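PDB 4NHB: TRAP dicarboxylate transporter-DctP subunit, which binds sn-glycerol-3-phosphate and probably serves as the periplasmic solute-binding component of a TRAP transport system. Local coordinates for residues A[29-37]-A[87-95]. Residues are numbered along the deposited sequence; the frame is centred on the assembly and turned at random.
With G3P (sn-glycerol-3-phosphate), chain P.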
loop_
_atom_site.group_PDB
_atom_site.type_symbol
_atom_site.label_atom_id
_atom_site.label_comp_id
_atom_site.label_asym_id
_atom_site.label_seq_id
_atom_site.Cartn_x
_atom_site.Cartn_y
_atom_site.Cartn_z
ATOM N N THR A 29 -13.306 25.033 6.030
ATOM C CA THR A 29 -11.897 24.811 5.774
ATOM C C THR A 29 -11.750 23.655 4.796
ATOM O O THR A 29 -12.286 22.575 5.024
ATOM C CB THR A 29 -11.112 24.504 7.080
ATOM O OG1 THR A 29 -11.060 25.672 7.917
ATOM C CG2 THR A 29 -9.683 24.083 6.765
ATOM N N VAL A 30 -11.051 23.881 3.697
ATOM C CA VAL A 30 -10.857 22.822 2.705
ATOM C C VAL A 30 -9.564 22.056 2.920
ATOM O O VAL A 30 -8.500 22.653 3.067
ATOM C CB VAL A 30 -10.867 23.357 1.283
ATOM C CG1 VAL A 30 -10.512 22.238 0.301
ATOM C CG2 VAL A 30 -12.237 23.932 0.957
ATOM N N ILE A 31 -9.680 20.727 2.970
ATOM C CA ILE A 31 -8.515 19.829 2.978
ATOM C C ILE A 31 -8.359 19.084 1.637
ATOM O O ILE A 31 -9.255 18.372 1.198
ATOM C CB ILE A 31 -8.624 18.794 4.126
ATOM C CG1 ILE A 31 -8.509 19.492 5.487
ATOM C CG2 ILE A 31 -7.569 17.719 3.993
ATOM C CD1 ILE A 31 -8.762 18.565 6.680
ATOM N N LYS A 32 -7.217 19.265 0.997
ATOM C CA LYS A 32 -6.937 18.628 -0.273
ATOM C C LYS A 32 -6.104 17.403 0.020
ATOM O O LYS A 32 -5.120 17.486 0.739
ATOM C CB LYS A 32 -6.138 19.552 -1.159
ATOM C CG LYS A 32 -6.654 20.989 -1.234
ATOM C CD LYS A 32 -7.377 21.239 -2.511
ATOM C CE LYS A 32 -8.057 22.608 -2.511
ATOM N NZ LYS A 32 -7.369 23.583 -3.393
ATOM N N MET A 33 -6.541 16.268 -0.514
ATOM C CA MET A 33 -5.880 15.001 -0.369
ATOM C C MET A 33 -5.623 14.383 -1.724
ATOM O O MET A 33 -6.550 14.201 -2.521
ATOM C CB MET A 33 -6.783 14.035 0.389
ATOM C CG MET A 33 -6.092 12.797 0.869
ATOM S SD MET A 33 -7.260 11.639 1.579
ATOM C CE MET A 33 -8.043 12.568 2.879
ATOM N N ALA A 34 -4.386 14.003 -1.962
ATOM C CA ALA A 34 -4.040 13.332 -3.204
ATOM C C ALA A 34 -3.783 11.867 -2.958
ATOM O O ALA A 34 -3.349 11.468 -1.881
ATOM C CB ALA A 34 -2.811 13.953 -3.804
ATOM N N GLY A 35 -4.033 11.074 -3.989
ATOM C CA GLY A 35 -3.693 9.666 -3.982
ATOM C C GLY A 35 -3.298 9.166 -5.344
ATOM O O GLY A 35 -3.172 9.954 -6.285
ATOM N N MET A 36 -3.133 7.847 -5.442
ATOM C CA MET A 36 -2.418 7.243 -6.560
ATOM C C MET A 36 -3.237 6.155 -7.200
ATOM O O MET A 36 -2.768 5.530 -8.160
ATOM C CB MET A 36 -1.059 6.663 -6.103
ATOM C CG MET A 36 -1.189 5.530 -5.108
ATOM S SD MET A 36 0.438 4.782 -4.670
ATOM C CE MET A 36 0.803 3.895 -6.188
ATOM N N LYS A 37 -4.462 5.944 -6.697
ATOM C CA LYS A 37 -5.276 4.813 -7.147
ATOM C C LYS A 37 -6.596 5.245 -7.799
ATOM O O LYS A 37 -7.110 6.343 -7.561
ATOM C CB LYS A 37 -5.538 3.791 -6.016
ATOM C CG LYS A 37 -4.309 3.158 -5.381
ATOM C CD LYS A 37 -3.458 2.356 -6.405
ATOM C CE LYS A 37 -2.198 1.782 -5.748
ATOM N NZ LYS A 37 -1.489 0.794 -6.632
ATOM N N ILE A 87 -0.584 20.977 -0.295
ATOM C CA ILE A 87 -1.849 20.271 -0.002
ATOM C C ILE A 87 -1.754 19.754 1.427
ATOM O O ILE A 87 -0.644 19.670 1.963
ATOM C CB ILE A 87 -2.178 19.119 -0.985
ATOM C CG1 ILE A 87 -1.116 18.024 -0.913
ATOM C CG2 ILE A 87 -2.367 19.688 -2.388
ATOM C CD1 ILE A 87 -1.377 16.795 -1.794
ATOM N N GLN A 88 -2.887 19.413 2.048
ATOM C CA GLN A 88 -2.848 19.070 3.474
ATOM C C GLN A 88 -2.627 17.581 3.737
ATOM O O GLN A 88 -1.967 17.217 4.712
ATOM C CB GLN A 88 -4.106 19.536 4.207
ATOM C CG GLN A 88 -4.322 21.044 4.211
ATOM C CD GLN A 88 -4.492 21.588 2.832
ATOM O OE1 GLN A 88 -5.280 21.081 2.041
ATOM N NE2 GLN A 88 -3.725 22.631 2.512
ATOM N N MET A 89 -3.168 16.730 2.869
ATOM C CA MET A 89 -3.108 15.288 3.080
ATOM C C MET A 89 -2.775 14.485 1.833
ATOM O O MET A 89 -2.917 14.971 0.714
ATOM C CB MET A 89 -4.453 14.818 3.606
ATOM C CG MET A 89 -4.746 15.368 4.970
ATOM S SD MET A 89 -6.287 14.678 5.638
ATOM C CE MET A 89 -5.861 12.948 5.897
ATOM N N CYS A 90 -2.346 13.243 2.029
ATOM C CA CYS A 90 -2.115 12.342 0.894
ATOM C C CYS A 90 -2.267 10.913 1.361
ATOM O O CYS A 90 -2.109 10.639 2.541
ATOM C CB CYS A 90 -0.735 12.562 0.240
ATOM S SG CYS A 90 0.714 12.098 1.180
ATOM N N ALA A 91 -2.638 10.023 0.435
ATOM C CA ALA A 91 -2.696 8.585 0.703
ATOM C C ALA A 91 -1.583 7.913 -0.087
ATOM O O ALA A 91 -1.495 8.091 -1.311
ATOM C CB ALA A 91 -4.035 8.013 0.252
ATOM N N THR A 92 -0.736 7.161 0.595
ATOM C CA THR A 92 0.301 6.417 -0.093
ATOM C C THR A 92 0.797 5.297 0.809
ATOM O O THR A 92 0.287 5.132 1.949
ATOM C CB THR A 92 1.418 7.373 -0.594
ATOM O OG1 THR A 92 2.201 6.719 -1.594
ATOM C CG2 THR A 92 2.353 7.812 0.521
ATOM N N GLY A 93 1.762 4.526 0.308
ATOM C CA GLY A 93 2.314 3.414 1.029
ATOM C C GLY A 93 3.809 3.516 1.345
ATOM O O GLY A 93 4.297 4.532 1.859
ATOM N N THR A 94 4.541 2.441 1.062
ATOM C CA THR A 94 5.943 2.380 1.477
ATOM C C THR A 94 6.873 3.255 0.614
ATOM O O THR A 94 8.124 3.182 0.732
ATOM C CB THR A 94 6.457 0.946 1.470
ATOM O OG1 THR A 94 6.199 0.387 0.177
ATOM C CG2 THR A 94 5.784 0.096 2.587
ATOM N N GLN A 95 6.267 4.056 -0.266
ATOM C CA GLN A 95 6.956 5.149 -0.944
ATOM C C GLN A 95 7.643 6.053 0.095
ATOM O O GLN A 95 8.697 6.629 -0.139
ATOM C CB GLN A 95 5.966 5.964 -1.780
ATOM C CG GLN A 95 5.368 5.244 -3.045
ATOM C CD GLN A 95 4.189 4.303 -2.719
ATOM O OE1 GLN A 95 3.951 3.935 -1.558
ATOM N NE2 GLN A 95 3.453 3.925 -3.743
HETATM O O1 G3P P . 2.914 0.596 -0.779
HETATM C C1 G3P P . 3.683 0.523 -1.943
HETATM C C2 G3P P . 2.804 0.100 -3.127
HETATM O O2 G3P P . 1.767 1.031 -3.284
HETATM C C3 G3P P . 3.659 0.048 -4.403
HETATM O O1P G3P P . 3.087 -0.855 -5.295
HETATM O O4P G3P P . 1.013 0.335 -5.758
HETATM O O2P G3P P . 3.044 0.780 -7.225
HETATM O O3P G3P P . 1.809 -1.375 -7.438
HETATM P P G3P P . 2.189 -0.232 -6.502
#
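Met-33 pairs with Met-89 and Ala-34 with Cys-90 where strands 30-34 and 89-92 run parallel, their axes 20° apart. Met-89 bonds to the residues on both sides of Met-33, its N donating to Lys-32 O and its O accepting from Ala-34 N; Ala-34 likewise straddles Cys-90, reaching Met-89 O and, at 2.8 Å from its own O, Ala-91 N. Before the regular pairing begins, Gln-88 supplies a side-chain substitute for a backbone acceptor: Lys-32 N donates to Gln-88 OE1 at 2.9 Å, almost straight (175°) and in the plane of the amide. The bend at chi2 (62°) turns the amide back to the strand edge, a task suited to glutamine's length.

On one face the flexible thioethers of Met-33 and Met-89 cross, their CE methyls 3.7 Å apart, while Ile-31 CG2 lies 3.7 Å from Met-89 SD; Phe-50 of helix 42-57 covers both methionines. On the other face the small Ala-34 leaves room for Ile-87, whose CD1 reaches its CB at 3.8 Å. Strand 63-67 flanks 30-34 on its other edge, and helices 42-57 and 75-84 lie in the connections, giving the parallel beta-alpha architecture of a periplasmic binding protein domain, with the ligand beyond the strands' C-terminal ends.

There the segments diverge around sn-glycerol-3-phosphate. Met-36 and Gln-95 approach from opposite directions, SD lying 3.3 Å from NE2; long and unbranched, Met-36 can set its sulfur against the amide NH2 while its CE lies beside phosphate O4P. That NE2 is hydrogen-bonded to Glu-75 and makes only a weak hydrogen bond to ligand O2. Gly-93, lacking a side chain, lets ligand O1 come close to its CA, and Thr-94 N donates to O1 at 3.1 Å. Cationic Lys-37 extends NZ to phosphate O4P at 2.7 Å and also forms a salt bridge with Asp-215.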